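Transcription factor GAMBIF1 (Anopheles gambiae, PDB 1BVO) probably binds specific DNA sites in regulatory regions and activates RNA polymerase II transcription as a Dorsal-type Rel protein of the mosquito. Local coordinates at residues C[66-74]-C[110-118]. Residues are numbered along the deposited sequence; the frame is centred on the assembly and turned at random.
Sequences HKPHPHNLV and VEEALRLRQ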
ATOM      1  N   HIS C  66      -2.138  29.706   0.895  1.00 52.47           N
ATOM      2  CA  HIS C  66      -2.370  28.293   0.620  1.00 43.55           C
ATOM      3  C   HIS C  66      -1.486  27.781  -0.506  1.00 44.95           C
ATOM      4  O   HIS C  66      -1.291  28.462  -1.505  1.00 45.15           O
ATOM      5  CB  HIS C  66      -3.826  28.062   0.253  1.00 40.86           C
ATOM      6  CG  HIS C  66      -4.784  28.743   1.173  1.00 33.68           C
ATOM      7  ND1 HIS C  66      -5.374  28.098   2.242  1.00 38.63           N
ATOM      8  CD2 HIS C  66      -5.195  30.023   1.234  1.00 31.44           C
ATOM      9  CE1 HIS C  66      -6.099  28.963   2.927  1.00 37.62           C
ATOM     10  NE2 HIS C  66      -6.007  30.138   2.335  1.00 40.74           N
ATOM     11  N   LYS C  67      -1.007  26.553  -0.349  1.00 48.47           N
ATOM     12  CA  LYS C  67      -0.140  25.895  -1.326  1.00 46.90           C
ATOM     13  C   LYS C  67      -0.878  24.772  -2.023  1.00 45.02           C
ATOM     14  O   LYS C  67      -1.798  24.160  -1.457  1.00 34.96           O
ATOM     15  CB  LYS C  67       1.034  25.191  -0.643  1.00 50.59           C
ATOM     16  CG  LYS C  67       1.754  25.924   0.443  1.00 56.20           C
ATOM     17  CD  LYS C  67       2.595  24.908   1.210  1.00 61.73           C
ATOM     18  CE  LYS C  67       3.548  25.585   2.160  1.00 65.74           C
ATOM     19  NZ  LYS C  67       4.621  26.246   1.382  1.00 70.04           N
ATOM     20  N   PRO C  68      -0.397  24.402  -3.218  1.00 43.71           N
ATOM     21  CA  PRO C  68      -0.960  23.330  -4.030  1.00 47.77           C
ATOM     22  C   PRO C  68      -1.024  22.110  -3.140  1.00 48.80           C
ATOM     23  O   PRO C  68      -0.050  21.777  -2.448  1.00 50.13           O
ATOM     24  CB  PRO C  68       0.091  23.151  -5.112  1.00 45.02           C
ATOM     25  CG  PRO C  68       0.520  24.542  -5.355  1.00 44.91           C
ATOM     26  CD  PRO C  68       0.687  25.086  -3.949  1.00 45.69           C
ATOM     27  N   HIS C  69      -2.213  21.543  -3.049  1.00 45.91           N
ATOM     28  CA  HIS C  69      -2.407  20.367  -2.252  1.00 40.21           C
ATOM     29  C   HIS C  69      -2.304  19.266  -3.268  1.00 42.73           C
ATOM     30  O   HIS C  69      -2.937  19.328  -4.318  1.00 47.36           O
ATOM     31  CB  HIS C  69      -3.779  20.366  -1.601  1.00 42.53           C
ATOM     32  CG  HIS C  69      -3.950  19.273  -0.595  1.00 43.34           C
ATOM     33  ND1 HIS C  69      -3.688  17.956  -0.902  1.00 42.94           N
ATOM     34  CD2 HIS C  69      -4.275  19.310   0.711  1.00 41.88           C
ATOM     35  CE1 HIS C  69      -3.846  17.224   0.192  1.00 49.58           C
ATOM     36  NE2 HIS C  69      -4.198  18.018   1.182  1.00 47.66           N
ATOM     37  N   PRO C  70      -1.561  18.200  -2.942  1.00 44.93           N
ATOM     38  CA  PRO C  70      -1.352  17.041  -3.829  1.00 47.37           C
ATOM     39  C   PRO C  70      -2.607  16.434  -4.442  1.00 46.78           C
ATOM     40  O   PRO C  70      -2.618  16.074  -5.620  1.00 52.95           O
ATOM     41  CB  PRO C  70      -0.630  16.035  -2.925  1.00 42.10           C
ATOM     42  CG  PRO C  70      -1.050  16.453  -1.540  1.00 50.62           C
ATOM     43  CD  PRO C  70      -0.931  17.958  -1.633  1.00 45.50           C
ATOM     44  N   HIS C  71      -3.661  16.332  -3.640  1.00 46.18           N
ATOM     45  CA  HIS C  71      -4.902  15.741  -4.114  1.00 45.15           C
ATOM     46  C   HIS C  71      -5.416  16.253  -5.466  1.00 46.11           C
ATOM     47  O   HIS C  71      -5.300  17.441  -5.783  1.00 46.02           O
ATOM     48  CB  HIS C  71      -5.945  15.797  -3.010  1.00 41.11           C
ATOM     49  CG  HIS C  71      -5.610  14.927  -1.840  1.00 34.36           C
ATOM     50  ND1 HIS C  71      -6.344  14.910  -0.688  1.00 38.04           N
ATOM     51  CD2 HIS C  71      -4.629  14.005  -1.686  1.00 28.87           C
ATOM     52  CE1 HIS C  71      -5.847  13.994   0.144  1.00 36.85           C
ATOM     53  NE2 HIS C  71      -4.809  13.435  -0.447  1.00 38.53           N
ATOM     54  N   ASN C  72      -5.866  15.315  -6.299  1.00 46.54           N
ATOM     55  CA  ASN C  72      -6.370  15.637  -7.628  1.00 45.26           C
ATOM     56  C   ASN C  72      -7.879  15.756  -7.609  1.00 45.87           C
ATOM     57  O   ASN C  72      -8.559  15.067  -6.828  1.00 43.63           O
ATOM     58  CB  ASN C  72      -5.985  14.545  -8.626  1.00 41.33           C
ATOM     59  CG  ASN C  72      -4.505  14.281  -8.663  1.00 44.89           C
ATOM     60  OD1 ASN C  72      -3.685  15.207  -8.718  1.00 41.97           O
ATOM     61  ND2 ASN C  72      -4.145  13.011  -8.604  1.00 41.33           N
ATOM     62  N   LEU C  73      -8.395  16.645  -8.445  1.00 42.12           N
ATOM     63  CA  LEU C  73      -9.825  16.812  -8.569  1.00 38.79           C
ATOM     64  C   LEU C  73     -10.204  16.105  -9.845  1.00 40.53           C
ATOM     65  O   LEU C  73      -9.572  16.308 -10.879  1.00 41.08           O
ATOM     66  CB  LEU C  73     -10.200  18.274  -8.699  1.00 30.89           C
ATOM     67  CG  LEU C  73     -10.239  19.049  -7.393  1.00 32.42           C
ATOM     68  CD1 LEU C  73     -10.746  20.462  -7.648  1.00 34.79           C
ATOM     69  CD2 LEU C  73     -11.153  18.340  -6.416  1.00 41.62           C
ATOM     70  N   VAL C  74     -11.157  15.197  -9.758  1.00 42.75           N
ATOM     71  CA  VAL C  74     -11.584  14.489 -10.940  1.00 41.81           C
ATOM     72  C   VAL C  74     -13.056  14.816 -11.104  1.00 49.27           C
ATOM     73  O   VAL C  74     -13.721  15.189 -10.139  1.00 51.99           O
ATOM     74  CB  VAL C  74     -11.316  12.978 -10.796  1.00 40.89           C
ATOM     75  CG1 VAL C  74      -9.815  12.737 -10.655  1.00 31.12           C
ATOM     76  CG2 VAL C  74     -12.052  12.417  -9.606  1.00 33.39           C
ATOM     77  N   VAL C 110       2.697  11.691  -2.787  1.00 48.68           N
ATOM     78  CA  VAL C 110       2.655  13.151  -2.648  1.00 44.61           C
ATOM     79  C   VAL C 110       3.669  13.888  -3.503  1.00 49.40           C
ATOM     80  O   VAL C 110       3.296  14.813  -4.224  1.00 54.04           O
ATOM     81  CB  VAL C 110       2.865  13.650  -1.198  1.00 43.41           C
ATOM     82  CG1 VAL C 110       3.038  15.165  -1.196  1.00 33.11           C
ATOM     83  CG2 VAL C 110       1.673  13.288  -0.326  1.00 41.26           C
ATOM     84  N   GLU C 111       4.931  13.465  -3.453  1.00 55.06           N
ATOM     85  CA  GLU C 111       5.974  14.155  -4.212  1.00 59.99           C
ATOM     86  C   GLU C 111       5.757  14.213  -5.737  1.00 57.82           C
ATOM     87  O   GLU C 111       5.598  15.300  -6.290  1.00 51.40           O
ATOM     88  CB  GLU C 111       7.384  13.630  -3.860  1.00 73.30           C
ATOM     89  CG  GLU C 111       8.538  14.439  -4.504  1.00 91.12           C
ATOM     90  CD  GLU C 111       9.518  15.070  -3.503  1.00100.00           C
ATOM     91  OE1 GLU C 111       9.541  14.670  -2.310  1.00100.00           O
ATOM     92  OE2 GLU C 111      10.296  15.967  -3.923  1.00100.00           O
ATOM     93  N   GLU C 112       5.671  13.054  -6.392  1.00 60.48           N
ATOM     94  CA  GLU C 112       5.460  12.949  -7.846  1.00 62.81           C
ATOM     95  C   GLU C 112       4.226  13.769  -8.246  1.00 61.78           C
ATOM     96  O   GLU C 112       4.212  14.430  -9.289  1.00 57.15           O
ATOM     97  CB  GLU C 112       5.294  11.461  -8.243  1.00 70.99           C
ATOM     98  CG  GLU C 112       4.654  11.166  -9.607  1.00 87.39           C
ATOM     99  CD  GLU C 112       3.542  10.102  -9.517  1.00 97.43           C
ATOM    100  OE1 GLU C 112       3.859   8.882  -9.468  1.00 95.38           O
ATOM    101  OE2 GLU C 112       2.347  10.492  -9.502  1.00100.00           O
ATOM    102  N   ALA C 113       3.222  13.770  -7.373  1.00 60.52           N
ATOM    103  CA  ALA C 113       1.985  14.506  -7.603  1.00 58.99           C
ATOM    104  C   ALA C 113       2.277  15.997  -7.661  1.00 58.55           C
ATOM    105  O   ALA C 113       1.996  16.656  -8.670  1.00 56.96           O
ATOM    106  CB  ALA C 113       0.984  14.205  -6.506  1.00 62.72           C
ATOM    107  N   LEU C 114       2.839  16.528  -6.580  1.00 55.01           N
ATOM    108  CA  LEU C 114       3.188  17.940  -6.517  1.00 55.46           C
ATOM    109  C   LEU C 114       4.168  18.264  -7.628  1.00 57.98           C
ATOM    110  O   LEU C 114       4.217  19.389  -8.121  1.00 56.95           O
ATOM    111  CB  LEU C 114       3.808  18.277  -5.171  1.00 50.64           C
ATOM    112  CG  LEU C 114       2.780  18.318  -4.044  1.00 50.16           C
ATOM    113  CD1 LEU C 114       3.478  18.578  -2.727  1.00 51.76           C
ATOM    114  CD2 LEU C 114       1.752  19.399  -4.343  1.00 51.54           C
ATOM    115  N   ARG C 115       4.933  17.253  -8.025  1.00 62.31           N
ATOM    116  CA  ARG C 115       5.899  17.391  -9.103  1.00 66.88           C
ATOM    117  C   ARG C 115       5.054  17.802 -10.312  1.00 64.72           C
ATOM    118  O   ARG C 115       5.263  18.869 -10.883  1.00 64.75           O
ATOM    119  CB  ARG C 115       6.596  16.043  -9.359  1.00 73.10           C
ATOM    120  CG  ARG C 115       7.828  16.084 -10.274  1.00 74.84           C
ATOM    121  CD  ARG C 115       7.994  14.783 -11.055  1.00 72.59           C
ATOM    122  NE  ARG C 115       7.565  14.907 -12.454  1.00 78.88           N
ATOM    123  CZ  ARG C 115       6.644  14.143 -13.048  1.00 82.38           C
ATOM    124  NH1 ARG C 115       6.028  13.175 -12.365  1.00 78.08           N
ATOM    125  NH2 ARG C 115       6.324  14.369 -14.329  1.00 78.54           N
ATOM    126  N   LEU C 116       4.023  17.009 -10.602  1.00 66.11           N
ATOM    127  CA  LEU C 116       3.118  17.268 -11.724  1.00 67.82           C
ATOM    128  C   LEU C 116       2.334  18.580 -11.645  1.00 64.93           C
ATOM    129  O   LEU C 116       2.191  19.266 -12.657  1.00 65.25           O
ATOM    130  CB  LEU C 116       2.165  16.079 -11.939  1.00 72.93           C
ATOM    131  CG  LEU C 116       2.781  14.808 -12.539  1.00 76.67           C
ATOM    132  CD1 LEU C 116       1.859  13.610 -12.348  1.00 76.78           C
ATOM    133  CD2 LEU C 116       3.080  15.027 -14.016  1.00 73.89           C
ATOM    134  N   ARG C 117       1.825  18.938 -10.466  1.00 61.13           N
ATOM    135  CA  ARG C 117       1.075  20.190 -10.325  1.00 55.46           C
ATOM    136  C   ARG C 117       1.984  21.325 -10.824  1.00 54.10           C
ATOM    137  O   ARG C 117       1.519  22.229 -11.508  1.00 52.85           O
ATOM    138  CB  ARG C 117       0.645  20.407  -8.862  1.00 53.70           C
ATOM    139  CG  ARG C 117      -0.366  21.564  -8.622  1.00 56.84           C
ATOM    140  CD  ARG C 117      -1.772  21.268  -9.162  1.00 49.76           C
ATOM    141  NE  ARG C 117      -2.247  19.927  -8.787  1.00 43.90           N
ATOM    142  CZ  ARG C 117      -2.695  19.582  -7.580  1.00 45.04           C
ATOM    143  NH1 ARG C 117      -2.747  20.489  -6.607  1.00 42.43           N
ATOM    144  NH2 ARG C 117      -3.029  18.306  -7.346  1.00 44.41           N
ATOM    145  N   GLN C 118       3.290  21.206 -10.578  1.00 60.77           N
ATOM    146  CA  GLN C 118       4.270  22.209 -11.016  1.00 64.09           C
ATOM    147  C   GLN C 118       4.411  22.295 -12.545  1.00 65.97           C
ATOM    148  O   GLN C 118       4.446  23.394 -13.097  1.00 65.20           O
ATOM    149  CB  GLN C 118       5.649  21.960 -10.370  1.00 71.79           C
ATOM    150  CG  GLN C 118       6.697  23.060 -10.668  1.00 78.92           C
ATOM    151  CD  GLN C 118       8.023  22.886  -9.927  1.00 78.51           C
ATOM    152  OE1 GLN C 118       8.450  23.780  -9.185  1.00 76.99           O
ATOM    153  NE2 GLN C 118       8.702  21.765 -10.161  1.00 77.20           N
TER
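R117 reaches from helix 107-120 to the backbone of residues 69-71 and binds three successive carbonyls there. Both segments belong to the Rel homology specificity domain, an immunoglobulin-like beta fold to which this helix is added. The straightest of the bonds runs from R117 NH1 to H69 O, 2.6 Å long with an N-H...O angle of 150°. This donor stands above the H69 carbonyl plane. R117 NH2 donates to H71 O at 2.9 Å, again from above the carbonyl plane. Its bonds to P70 O and H69 O are weak. One arginine thus supplies the H69, P70 and H71 carbonyls with N-H donors in a buried contact. R117 sends CG anti to its backbone N (chi1 -170°), which sets CG against P68 CB at 3.9 Å. Bends at chi2 and chi3 then carry the guanidinium to the carbonyls of H69-H71.

Apolar contacts continue along the helix. P70 packs against it, with CB 4.1 Å from V110 CG1 and also near A113 CB. L114 runs alongside P70, pointing the same way, and its CD2 meets P70 CD at 4.1 Å. The same methyl touches the backbone at P70 N and at P68 O, 3.5 Å from the latter. That carbonyl accepts a hydrogen bond from H131 NE2.

A second shell holds segment 66-74 in shape. H69 NE2 bonds to D139 O, and backbone bonds join H69 to C58 of strand 52-59. N72 pairs through its backbone with Q103, where strand 72-74 runs antiparallel to strand 101-103. CE1 of the H69 ring stands over the centre of one face of the H71 ring, 3.5 Å above its plane. On the same imidazole, ND1 accepts the H71 backbone N-H at 3.2 Å.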